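Local coordinates for protein sialyltransferase 0160 (Photobacterium damselae, PDB 4R84) that probably transfers sialic acid from CMP-sialic acid to galactose-containing acceptors, as a glycosyltransferase of the GT-B structural group, at residues A[126-131]-A[430-435]; A[131-136]-A[436-441]; A[444-447]-A[453-456]. All blocks are in the same frame, centred on the assembly; numbering follows the deposited sequence.

Contacts 1 and 2 are two successive halves of one interface, with centres about 8 Å apart: both join helix 129-144 to helix 434-438 and they share Ser131, and their segments alternate along the chain. Some 300 residues separate the segments that meet, so the pair ties distant parts of the GT-B fold together. Contact 3 follows later, its centre about 14 Å from that of contact 1 and 15 Å from that of contact 2. It starts from strand 445-447, next after helix 434-438, and returns to 453-456. Contacts 1 and 3 both touch the bound donor analogue, and Phe433 meets Leu453 between them.

Contact 1. Residues A[126-131]-A[430-435]; sequences HASLPS and KISFEV. With CSF (cytidine-5'-monophosphate-3-fluoro-N-acetyl-neuraminic acid), chain E.
Ser128 and Ser432 meet through their hydroxyls, with OG of Ser128 and OG of Ser432 2.7 Å apart in a hydrogen bond that either could donate. Just beside this pair, Glu434 takes both ribose hydroxyls of the donor analogue, one with each carboxylate oxygen: O2' donates to OE1 of Glu434 at 2.7 Å and O3' to OE2 of Glu434 at 2.5 Å. The carboxylate is brought to face the two ribose hydroxyls by the bend of Glu434 at CB-CG (chi2 84°), and the two bonds should fix its rotation. A third grip is made by the backbone, where Phe433 N donates to the cytosine O2 at 2.9 Å, with a bent N-H...O angle of 137°. Farther out, Leu129 CD1 only grazes CB of Glu434, at 4.5 Å. The turn carrying these groups is closed by a bond from Val435 N to Ser432 O, while Arg156 touches Ser432 and also bonds the ligand. Ser128 comes from the loop after strand 106-125 and Glu434 from segment 430-435, consistent with a nucleotide site in the cleft between the two Rossmann-like domains of a GT-B glycosyltransferase.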
loop_
_atom_site.group_PDB
_atom_site.type_symbol
_atom_site.label_atom_id
_atom_site.label_comp_id
_atom_site.label_asym_id
_atom_site.label_seq_id
_atom_site.Cartn_x
_atom_site.Cartn_y
_atom_site.Cartn_z
ATOM N N HIS A 126 5.371 6.365 -6.869
ATOM C CA HIS A 126 5.458 6.527 -8.305
ATOM C C HIS A 126 5.234 5.192 -9.020
ATOM O O HIS A 126 5.259 5.133 -10.240
ATOM C CB HIS A 126 6.825 7.093 -8.695
ATOM C CG HIS A 126 7.953 6.128 -8.497
ATOM N ND1 HIS A 126 8.426 5.776 -7.249
ATOM C CD2 HIS A 126 8.697 5.431 -9.392
ATOM C CE1 HIS A 126 9.416 4.912 -7.385
ATOM N NE2 HIS A 126 9.596 4.682 -8.674
ATOM N N ALA A 127 5.012 4.132 -8.256
ATOM C CA ALA A 127 4.835 2.800 -8.832
ATOM C C ALA A 127 3.360 2.376 -8.781
ATOM O O ALA A 127 2.462 3.217 -8.889
ATOM C CB ALA A 127 5.711 1.796 -8.107
ATOM N N SER A 128 3.106 1.075 -8.671
ATOM C CA SER A 128 1.729 0.593 -8.643
ATOM C C SER A 128 1.362 -0.031 -7.319
ATOM O O SER A 128 0.386 0.366 -6.685
ATOM C CB SER A 128 1.483 -0.433 -9.754
ATOM O OG SER A 128 1.387 0.204 -11.008
ATOM N N LEU A 129 2.136 -1.030 -6.931
ATOM C CA LEU A 129 1.816 -1.855 -5.772
ATOM C C LEU A 129 1.685 -1.040 -4.459
ATOM O O LEU A 129 0.675 -1.170 -3.765
ATOM C CB LEU A 129 2.873 -2.972 -5.635
ATOM C CG LEU A 129 2.545 -3.994 -4.544
ATOM C CD1 LEU A 129 1.109 -4.489 -4.708
ATOM C CD2 LEU A 129 3.561 -5.135 -4.593
ATOM N N PRO A 130 2.657 -0.159 -4.147
ATOM C CA PRO A 130 2.455 0.660 -2.940
ATOM C C PRO A 130 1.199 1.505 -3.016
ATOM O O PRO A 130 0.447 1.574 -2.049
ATOM C CB PRO A 130 3.719 1.536 -2.895
ATOM C CG PRO A 130 4.764 0.688 -3.624
ATOM C CD PRO A 130 3.978 0.095 -4.758
ATOM N N SER A 131 0.938 2.115 -4.165
ATOM C CA SER A 131 -0.271 2.941 -4.290
ATOM C C SER A 131 -1.558 2.121 -4.103
ATOM O O SER A 131 -2.496 2.587 -3.461
ATOM C CB SER A 131 -0.303 3.648 -5.648
ATOM O OG SER A 131 0.831 4.478 -5.796
ATOM N N LYS A 430 -4.117 -0.270 -19.605
ATOM C CA LYS A 430 -3.915 0.784 -18.603
ATOM C C LYS A 430 -3.953 0.266 -17.153
ATOM O O LYS A 430 -3.340 0.837 -16.243
ATOM C CB LYS A 430 -4.975 1.881 -18.782
ATOM C CG LYS A 430 -4.805 3.069 -17.836
ATOM C CD LYS A 430 -5.825 4.168 -18.116
ATOM C CE LYS A 430 -5.571 5.395 -17.236
ATOM N NZ LYS A 430 -6.418 6.561 -17.635
ATOM N N ILE A 431 -4.668 -0.827 -16.939
ATOM C CA ILE A 431 -4.788 -1.404 -15.597
ATOM C C ILE A 431 -3.452 -1.999 -15.162
ATOM O O ILE A 431 -2.839 -2.748 -15.907
ATOM C CB ILE A 431 -5.866 -2.494 -15.567
ATOM C CG1 ILE A 431 -7.179 -1.915 -16.108
ATOM C CG2 ILE A 431 -6.028 -3.057 -14.137
ATOM C CD1 ILE A 431 -8.238 -2.936 -16.380
ATOM N N SER A 432 -2.995 -1.675 -13.961
ATOM C CA SER A 432 -1.798 -2.321 -13.429
ATOM C C SER A 432 -2.095 -3.790 -13.198
ATOM O O SER A 432 -3.106 -4.123 -12.595
ATOM C CB SER A 432 -1.334 -1.658 -12.129
ATOM O OG SER A 432 -0.862 -0.340 -12.374
ATOM N N PHE A 433 -1.220 -4.673 -13.670
ATOM C CA PHE A 433 -1.473 -6.105 -13.510
ATOM C C PHE A 433 -1.705 -6.473 -12.039
ATOM O O PHE A 433 -2.492 -7.368 -11.722
ATOM C CB PHE A 433 -0.308 -6.931 -14.063
ATOM C CG PHE A 433 -0.583 -8.418 -14.081
ATOM C CD1 PHE A 433 -0.420 -9.183 -12.930
ATOM C CD2 PHE A 433 -1.007 -9.045 -15.238
ATOM C CE1 PHE A 433 -0.686 -10.541 -12.929
ATOM C CE2 PHE A 433 -1.266 -10.412 -15.248
ATOM C CZ PHE A 433 -1.107 -11.155 -14.093
ATOM N N GLU A 434 -1.000 -5.782 -11.148
ATOM C CA GLU A 434 -1.085 -6.062 -9.710
ATOM C C GLU A 434 -2.513 -5.905 -9.153
ATOM O O GLU A 434 -2.844 -6.469 -8.100
ATOM C CB GLU A 434 -0.102 -5.164 -8.953
ATOM C CG GLU A 434 1.397 -5.453 -9.235
ATOM C CD GLU A 434 1.947 -4.774 -10.496
ATOM O OE1 GLU A 434 1.183 -4.096 -11.209
ATOM O OE2 GLU A 434 3.167 -4.896 -10.769
ATOM N N VAL A 435 -3.357 -5.154 -9.863
ATOM C CA VAL A 435 -4.773 -5.048 -9.500
ATOM C C VAL A 435 -5.444 -6.435 -9.505
ATOM O O VAL A 435 -6.265 -6.736 -8.642
ATOM C CB VAL A 435 -5.544 -4.088 -10.448
ATOM C CG1 VAL A 435 -7.055 -4.248 -10.303
ATOM C CG2 VAL A 435 -5.143 -2.633 -10.187
HETATM C C5A CSF E . 12.408 -2.566 -16.439
HETATM C C4A CSF E . 11.669 -1.567 -15.558
HETATM C C2A CSF E . 9.617 -1.907 -17.001
HETATM O O6A CSF E . 10.397 -2.869 -17.734
HETATM C C6A CSF E . 11.390 -3.559 -16.984
HETATM C C3A CSF E . 10.546 -0.874 -16.339
HETATM O O4A CSF E . 12.608 -0.600 -15.070
HETATM N N5A CSF E . 13.399 -3.266 -15.653
HETATM C C7A CSF E . 12.074 -4.529 -17.927
HETATM C C8A CSF E . 11.071 -5.534 -18.466
HETATM C C9A CSF E . 11.787 -6.631 -19.243
HETATM O O9A CSF E . 10.798 -7.560 -19.687
HETATM O O8A CSF E . 10.404 -6.129 -17.354
HETATM O O7A CSF E . 12.626 -3.807 -19.030
HETATM C C1A CSF E . 8.682 -1.205 -17.964
HETATM O OBA CSF E . 7.842 -0.406 -17.505
HETATM O OAA CSF E . 8.779 -1.426 -19.195
HETATM O O1A CSF E . 8.829 -2.490 -15.960
HETATM O O2A CSF E . 8.137 -4.528 -14.708
HETATM N N1 CSF E . 2.534 -4.036 -16.595
HETATM C C2 CSF E . 1.243 -4.532 -16.826
HETATM N N3 CSF E . 1.040 -5.455 -17.794
HETATM C C4 CSF E . 2.089 -5.894 -18.522
HETATM C C5 CSF E . 3.375 -5.398 -18.308
HETATM C C6 CSF E . 3.580 -4.440 -17.321
HETATM C "C3'" CSF E . 4.235 -3.571 -13.893
HETATM C "C2'" CSF E . 2.755 -3.577 -14.168
HETATM C "C1'" CSF E . 2.691 -2.998 -15.563
HETATM O "O4'" CSF E . 3.903 -2.269 -15.777
HETATM C "C4'" CSF E . 4.669 -2.293 -14.574
HETATM P PA CSF E . 7.897 -3.813 -16.014
HETATM O "O5'" CSF E . 6.407 -3.284 -15.867
HETATM C "C5'" CSF E . 6.143 -2.265 -14.915
HETATM O "O3'" CSF E . 4.509 -3.609 -12.498
HETATM O "O2'" CSF E . 2.083 -2.651 -13.304
HETATM N N4 CSF E . 1.888 -6.819 -19.493
HETATM O O2 CSF E . 0.285 -4.106 -16.127
HETATM O O3A CSF E . 7.987 -4.544 -17.326
HETATM C C10 CSF E . 14.681 -3.365 -16.013
HETATM O O10 CSF E . 15.137 -2.792 -16.993
HETATM C C11 CSF E . 15.528 -4.250 -15.142
HETATM F F3A CSF E . 11.075 -0.074 -17.325
#

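Contact 2. Residues A[131-136]-A[436-441]; sequences SLQQLI and LMMTDM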
loop_
_atom_site.group_PDB
_atom_site.type_symbol
_atom_site.label_atom_id
_atom_site.label_comp_id
_atom_site.label_asym_id
_atom_site.label_seq_id
_atom_site.Cartn_x
_atom_site.Cartn_y
_atom_site.Cartn_z
ATOM N N SER A 131 0.938 2.115 -4.165
ATOM C CA SER A 131 -0.271 2.941 -4.290
ATOM C C SER A 131 -1.558 2.121 -4.103
ATOM O O SER A 131 -2.496 2.587 -3.461
ATOM C CB SER A 131 -0.303 3.648 -5.648
ATOM O OG SER A 131 0.831 4.478 -5.796
ATOM N N LEU A 132 -1.600 0.909 -4.656
ATOM C CA LEU A 132 -2.782 0.064 -4.550
ATOM C C LEU A 132 -3.020 -0.379 -3.100
ATOM O O LEU A 132 -4.154 -0.372 -2.623
ATOM C CB LEU A 132 -2.659 -1.156 -5.471
ATOM C CG LEU A 132 -2.634 -0.838 -6.975
ATOM C CD1 LEU A 132 -2.276 -2.093 -7.764
ATOM C CD2 LEU A 132 -3.982 -0.323 -7.428
ATOM N N GLN A 133 -1.954 -0.745 -2.402
ATOM C CA GLN A 133 -2.051 -1.104 -0.983
ATOM C C GLN A 133 -2.530 0.086 -0.176
ATOM O O GLN A 133 -3.382 -0.040 0.701
ATOM C CB GLN A 133 -0.703 -1.558 -0.447
ATOM C CG GLN A 133 -0.268 -2.915 -0.975
ATOM C CD GLN A 133 -0.839 -4.080 -0.183
ATOM O OE1 GLN A 133 -1.078 -3.977 1.024
ATOM N NE2 GLN A 133 -1.049 -5.208 -0.860
ATOM N N GLN A 134 -1.975 1.243 -0.495
ATOM C CA GLN A 134 -2.330 2.471 0.205
ATOM C C GLN A 134 -3.786 2.831 -0.055
ATOM O O GLN A 134 -4.475 3.299 0.844
ATOM C CB GLN A 134 -1.390 3.594 -0.225
ATOM C CG GLN A 134 0.043 3.416 0.317
ATOM C CD GLN A 134 1.037 4.305 -0.388
ATOM O OE1 GLN A 134 0.663 5.303 -0.993
ATOM N NE2 GLN A 134 2.317 3.929 -0.338
ATOM N N LEU A 135 -4.266 2.607 -1.280
ATOM C CA LEU A 135 -5.651 2.934 -1.597
ATOM C C LEU A 135 -6.613 2.096 -0.752
ATOM O O LEU A 135 -7.624 2.610 -0.265
ATOM C CB LEU A 135 -5.946 2.729 -3.083
ATOM C CG LEU A 135 -7.384 3.007 -3.505
ATOM C CD1 LEU A 135 -7.833 4.427 -3.107
ATOM C CD2 LEU A 135 -7.496 2.811 -5.019
ATOM N N ILE A 136 -6.309 0.815 -0.577
ATOM C CA ILE A 136 -7.139 -0.023 0.285
ATOM C C ILE A 136 -7.138 0.527 1.703
ATOM O O ILE A 136 -8.192 0.661 2.342
ATOM C CB ILE A 136 -6.642 -1.478 0.321
ATOM C CG1 ILE A 136 -6.700 -2.107 -1.075
ATOM C CG2 ILE A 136 -7.448 -2.276 1.370
ATOM C CD1 ILE A 136 -8.078 -2.482 -1.523
ATOM N N LEU A 436 -5.074 -7.298 -10.452
ATOM C CA LEU A 436 -5.675 -8.634 -10.510
ATOM C C LEU A 436 -5.402 -9.483 -9.261
ATOM O O LEU A 436 -6.302 -10.130 -8.727
ATOM C CB LEU A 436 -5.194 -9.386 -11.763
ATOM C CG LEU A 436 -5.524 -8.738 -13.109
ATOM C CD1 LEU A 436 -5.046 -9.612 -14.277
ATOM C CD2 LEU A 436 -7.013 -8.451 -13.231
ATOM N N MET A 437 -4.157 -9.513 -8.800
ATOM C CA MET A 437 -3.842 -10.293 -7.617
ATOM C C MET A 437 -4.561 -9.705 -6.393
ATOM O O MET A 437 -5.019 -10.440 -5.523
ATOM C CB MET A 437 -2.326 -10.344 -7.419
ATOM C CG MET A 437 -1.872 -10.850 -6.100
ATOM S SD MET A 437 -1.699 -9.427 -5.027
ATOM C CE MET A 437 -0.750 -8.290 -6.025
ATOM N N MET A 438 -4.651 -8.382 -6.323
ATOM C CA MET A 438 -5.290 -7.680 -5.198
ATOM C C MET A 438 -6.784 -7.966 -5.095
ATOM O O MET A 438 -7.359 -7.975 -4.010
ATOM C CB MET A 438 -5.091 -6.165 -5.323
ATOM C CG MET A 438 -3.668 -5.666 -5.120
ATOM S SD MET A 438 -3.057 -5.832 -3.429
ATOM C CE MET A 438 -4.129 -4.706 -2.527
ATOM N N THR A 439 -7.421 -8.159 -6.243
ATOM C CA THR A 439 -8.871 -8.309 -6.281
ATOM C C THR A 439 -9.291 -9.758 -6.483
ATOM O O THR A 439 -10.465 -10.040 -6.781
ATOM C CB THR A 439 -9.490 -7.444 -7.401
ATOM O OG1 THR A 439 -8.917 -7.822 -8.665
ATOM C CG2 THR A 439 -9.222 -5.958 -7.154
ATOM N N ASP A 440 -8.327 -10.660 -6.295
ATOM C CA ASP A 440 -8.532 -12.105 -6.407
ATOM C C ASP A 440 -9.034 -12.471 -7.791
ATOM O O ASP A 440 -9.906 -13.326 -7.940
ATOM C CB ASP A 440 -9.504 -12.603 -5.331
ATOM C CG ASP A 440 -9.387 -14.097 -5.085
ATOM O OD1 ASP A 440 -8.366 -14.693 -5.496
ATOM O OD2 ASP A 440 -10.310 -14.674 -4.473
ATOM N N MET A 441 -8.467 -11.834 -8.813
ATOM C CA MET A 441 -8.914 -12.062 -10.188
ATOM C C MET A 441 -7.805 -12.641 -11.070
ATOM O O MET A 441 -7.828 -12.499 -12.296
ATOM C CB MET A 441 -9.443 -10.768 -10.807
ATOM C CG MET A 441 -10.842 -10.364 -10.305
ATOM S SD MET A 441 -12.080 -11.618 -10.746
ATOM C CE MET A 441 -12.114 -11.402 -12.524
#
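Met438 reaches across from helix 434-438 and makes all the close contacts here, its sulfur against Gln133 and its methyl between Gln133 and Ile136 of helix 129-144. Two conformers of this side chain were modelled, and the contacts described belong to one of them. In this conformer SD of Met438 lies 3.3 Å from NE2 of Gln133, a short approach that is tentative and is not a hydrogen bond; the amide nitrogen has its polar partner elsewhere, donating to the backbone carbonyl of Pro321. Gln133 bends at CB-CG (chi2 -85°), bringing NE2 toward the sulfur; the two side chains cross at about a right angle. The methyl CE of Met438 continues past the amide to CG1 of Ile136, 3.9 Å away, where the two side chains slide by one another in opposite directions. The helix that carries Met438 ends almost at once in a Schellman motif: Asp440 takes the left-handed conformation, Met441 N bonds back to Leu436 O at 2.8 Å, and the companion bond from Asp440 N to Met437 O is weak. Away from the thioether the fit is looser. The nearest CA atoms, of Leu132 and Met438, are 8.2 Å apart, and Leu132 O comes only to 4.3 Å from CE of Met438. The isobutyl group of Leu132 turns instead to Glu434 and Val435 one turn earlier, with Val340 of helix 330-340 also against it. Phe336 of that same helix packs on Ile136, and Phe325 does so from helix 324-327, so the hydrophobic end of the contact is backed by other helices. Asp440 is exposed, on the far side of the helix end from Gln133 and Ile136.

Contact 3. Residues A[444-447]-A[453-456]; sequences DTVA and LYFT. With CSF (cytidine-5'-monophosphate-3-fluoro-N-acetyl-neuraminic acid), chain E.
The hydroxyl of Tyr454 is hydrogen-bonded to the Thr362 hydroxyl and is pressed against the backbone of strand 445-447, where Tyr454 OH stands 3.0 Å from Ala447 C. That carbonyl carbon lies at the edge of the phenol, near its plane. The Ala447 oxygen is also close, but the angle is too poor for a hydrogen bond, so Thr362 supplies the polar link and Ala447 a tight van der Waals wall. Val446 approaches the same end of the ring obliquely through a single methyl: its CG1, anti to the backbone N (chi1 -176°), sits 3.8 Å from CE1 of Tyr454. Phe433 also touches this methyl. One face of the phenol is partly covered by its own neighbour, with CD1 of Leu453 3.6 Å above the ring plane of Tyr454, offset toward the rim. The other methyl of Leu453 faces the donor: CD2 lies over the face of the cytosine, 3.8 Å from C4 of the bound CMP-sugar. Leu453 thus has one branch on the tyrosine and the other on the base. Behind this pocket wall, strand 445-447 is bonded through its backbone to strand 358-362 on one flank, while Val446 also bonds Lys461 and Asn463. The 3-10 segment that includes 453-455 packs beside the strand, with Tyr454 nearest Val446, and there Tyr454 touches Val462 and Ile465 of strand 462-468 and Met488 of helix 483-490.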
loop_
_atom_site.group_PDB
_atom_site.type_symbol
_atom_site.label_atom_id
_atom_site.label_comp_id
_atom_site.label_asym_id
_atom_site.label_seq_id
_atom_site.Cartn_x
_atom_site.Cartn_y
_atom_site.Cartn_z
ATOM N N ASP A 444 -6.196 -18.924 -14.340
ATOM C CA ASP A 444 -5.656 -20.234 -14.027
ATOM C C ASP A 444 -4.157 -20.303 -14.292
ATOM O O ASP A 444 -3.420 -20.963 -13.562
ATOM C CB ASP A 444 -6.401 -21.306 -14.812
ATOM C CG ASP A 444 -7.852 -21.387 -14.416
ATOM O OD1 ASP A 444 -8.117 -21.955 -13.343
ATOM O OD2 ASP A 444 -8.723 -20.879 -15.156
ATOM N N THR A 445 -3.695 -19.597 -15.320
ATOM C CA THR A 445 -2.273 -19.596 -15.598
ATOM C C THR A 445 -1.869 -18.279 -16.246
ATOM O O THR A 445 -2.656 -17.655 -16.965
ATOM C CB THR A 445 -1.859 -20.798 -16.501
ATOM O OG1 THR A 445 -0.464 -21.068 -16.339
ATOM C CG2 THR A 445 -2.155 -20.536 -17.991
ATOM N N VAL A 446 -0.640 -17.866 -15.957
ATOM C CA VAL A 446 -0.073 -16.622 -16.462
ATOM C C VAL A 446 1.279 -16.893 -17.072
ATOM O O VAL A 446 2.111 -17.543 -16.457
ATOM C CB VAL A 446 0.098 -15.580 -15.345
ATOM C CG1 VAL A 446 0.601 -14.244 -15.932
ATOM C CG2 VAL A 446 -1.204 -15.387 -14.596
ATOM N N ALA A 447 1.521 -16.368 -18.267
ATOM C CA ALA A 447 2.832 -16.527 -18.873
ATOM C C ALA A 447 3.114 -15.364 -19.791
ATOM O O ALA A 447 2.200 -14.653 -20.199
ATOM C CB ALA A 447 2.921 -17.845 -19.657
ATOM N N LEU A 453 5.562 -7.814 -12.204
ATOM C CA LEU A 453 4.243 -8.322 -11.876
ATOM C C LEU A 453 4.278 -9.805 -11.469
ATOM O O LEU A 453 3.380 -10.271 -10.773
ATOM C CB LEU A 453 3.279 -8.110 -13.054
ATOM C CG LEU A 453 3.487 -8.920 -14.343
ATOM C CD1 LEU A 453 2.775 -10.279 -14.286
ATOM C CD2 LEU A 453 2.997 -8.083 -15.545
ATOM N N TYR A 454 5.305 -10.544 -11.901
ATOM C CA TYR A 454 5.373 -11.977 -11.585
ATOM C C TYR A 454 5.726 -12.240 -10.122
ATOM O O TYR A 454 5.595 -13.368 -9.647
ATOM C CB TYR A 454 6.374 -12.694 -12.516
ATOM C CG TYR A 454 5.740 -12.992 -13.847
ATOM C CD1 TYR A 454 4.945 -14.117 -14.019
ATOM C CD2 TYR A 454 5.863 -12.102 -14.902
ATOM C CE1 TYR A 454 4.317 -14.368 -15.226
ATOM C CE2 TYR A 454 5.248 -12.339 -16.099
ATOM C CZ TYR A 454 4.477 -13.466 -16.260
ATOM O OH TYR A 454 3.871 -13.673 -17.472
ATOM N N PHE A 455 6.128 -11.199 -9.397
ATOM C CA PHE A 455 6.478 -11.377 -7.997
ATOM C C PHE A 455 5.265 -11.462 -7.077
ATOM O O PHE A 455 5.395 -11.797 -5.904
ATOM C CB PHE A 455 7.394 -10.244 -7.547
ATOM C CG PHE A 455 8.835 -10.579 -7.685
ATOM C CD1 PHE A 455 9.377 -10.834 -8.940
ATOM C CD2 PHE A 455 9.646 -10.687 -6.578
ATOM C CE1 PHE A 455 10.704 -11.155 -9.080
ATOM C CE2 PHE A 455 10.982 -11.014 -6.717
ATOM C CZ PHE A 455 11.509 -11.252 -7.965
ATOM N N THR A 456 4.079 -11.191 -7.599
ATOM C CA THR A 456 2.901 -11.341 -6.760
ATOM C C THR A 456 1.898 -12.296 -7.391
ATOM O O THR A 456 0.690 -12.151 -7.244
ATOM C CB THR A 456 2.242 -9.986 -6.456
ATOM O OG1 THR A 456 2.054 -9.248 -7.671
ATOM C CG2 THR A 456 3.122 -9.180 -5.514
HETATM C C5A CSF E . 12.408 -2.566 -16.439
HETATM C C4A CSF E . 11.669 -1.567 -15.558
HETATM C C2A CSF E . 9.617 -1.907 -17.001
HETATM O O6A CSF E . 10.397 -2.869 -17.734
HETATM C C6A CSF E . 11.390 -3.559 -16.984
HETATM C C3A CSF E . 10.546 -0.874 -16.339
HETATM O O4A CSF E . 12.608 -0.600 -15.070
HETATM N N5A CSF E . 13.399 -3.266 -15.653
HETATM C C7A CSF E . 12.074 -4.529 -17.927
HETATM C C8A CSF E . 11.071 -5.534 -18.466
HETATM C C9A CSF E . 11.787 -6.631 -19.243
HETATM O O9A CSF E . 10.798 -7.560 -19.687
HETATM O O8A CSF E . 10.404 -6.129 -17.354
HETATM O O7A CSF E . 12.626 -3.807 -19.030
HETATM C C1A CSF E . 8.682 -1.205 -17.964
HETATM O OBA CSF E . 7.842 -0.406 -17.505
HETATM O OAA CSF E . 8.779 -1.426 -19.195
HETATM O O1A CSF E . 8.829 -2.490 -15.960
HETATM O O2A CSF E . 8.137 -4.528 -14.708
HETATM N N1 CSF E . 2.534 -4.036 -16.595
HETATM C C2 CSF E . 1.243 -4.532 -16.826
HETATM N N3 CSF E . 1.040 -5.455 -17.794
HETATM C C4 CSF E . 2.089 -5.894 -18.522
HETATM C C5 CSF E . 3.375 -5.398 -18.308
HETATM C C6 CSF E . 3.580 -4.440 -17.321
HETATM C "C3'" CSF E . 4.235 -3.571 -13.893
HETATM C "C2'" CSF E . 2.755 -3.577 -14.168
HETATM C "C1'" CSF E . 2.691 -2.998 -15.563
HETATM O "O4'" CSF E . 3.903 -2.269 -15.777
HETATM C "C4'" CSF E . 4.669 -2.293 -14.574
HETATM P PA CSF E . 7.897 -3.813 -16.014
HETATM O "O5'" CSF E . 6.407 -3.284 -15.867
HETATM C "C5'" CSF E . 6.143 -2.265 -14.915
HETATM O "O3'" CSF E . 4.509 -3.609 -12.498
HETATM O "O2'" CSF E . 2.083 -2.651 -13.304
HETATM N N4 CSF E . 1.888 -6.819 -19.493
HETATM O O2 CSF E . 0.285 -4.106 -16.127
HETATM O O3A CSF E . 7.987 -4.544 -17.326
HETATM C C10 CSF E . 14.681 -3.365 -16.013
HETATM O O10 CSF E . 15.137 -2.792 -16.993
HETATM C C11 CSF E . 15.528 -4.250 -15.142
HETATM F F3A CSF E . 11.075 -0.074 -17.325
#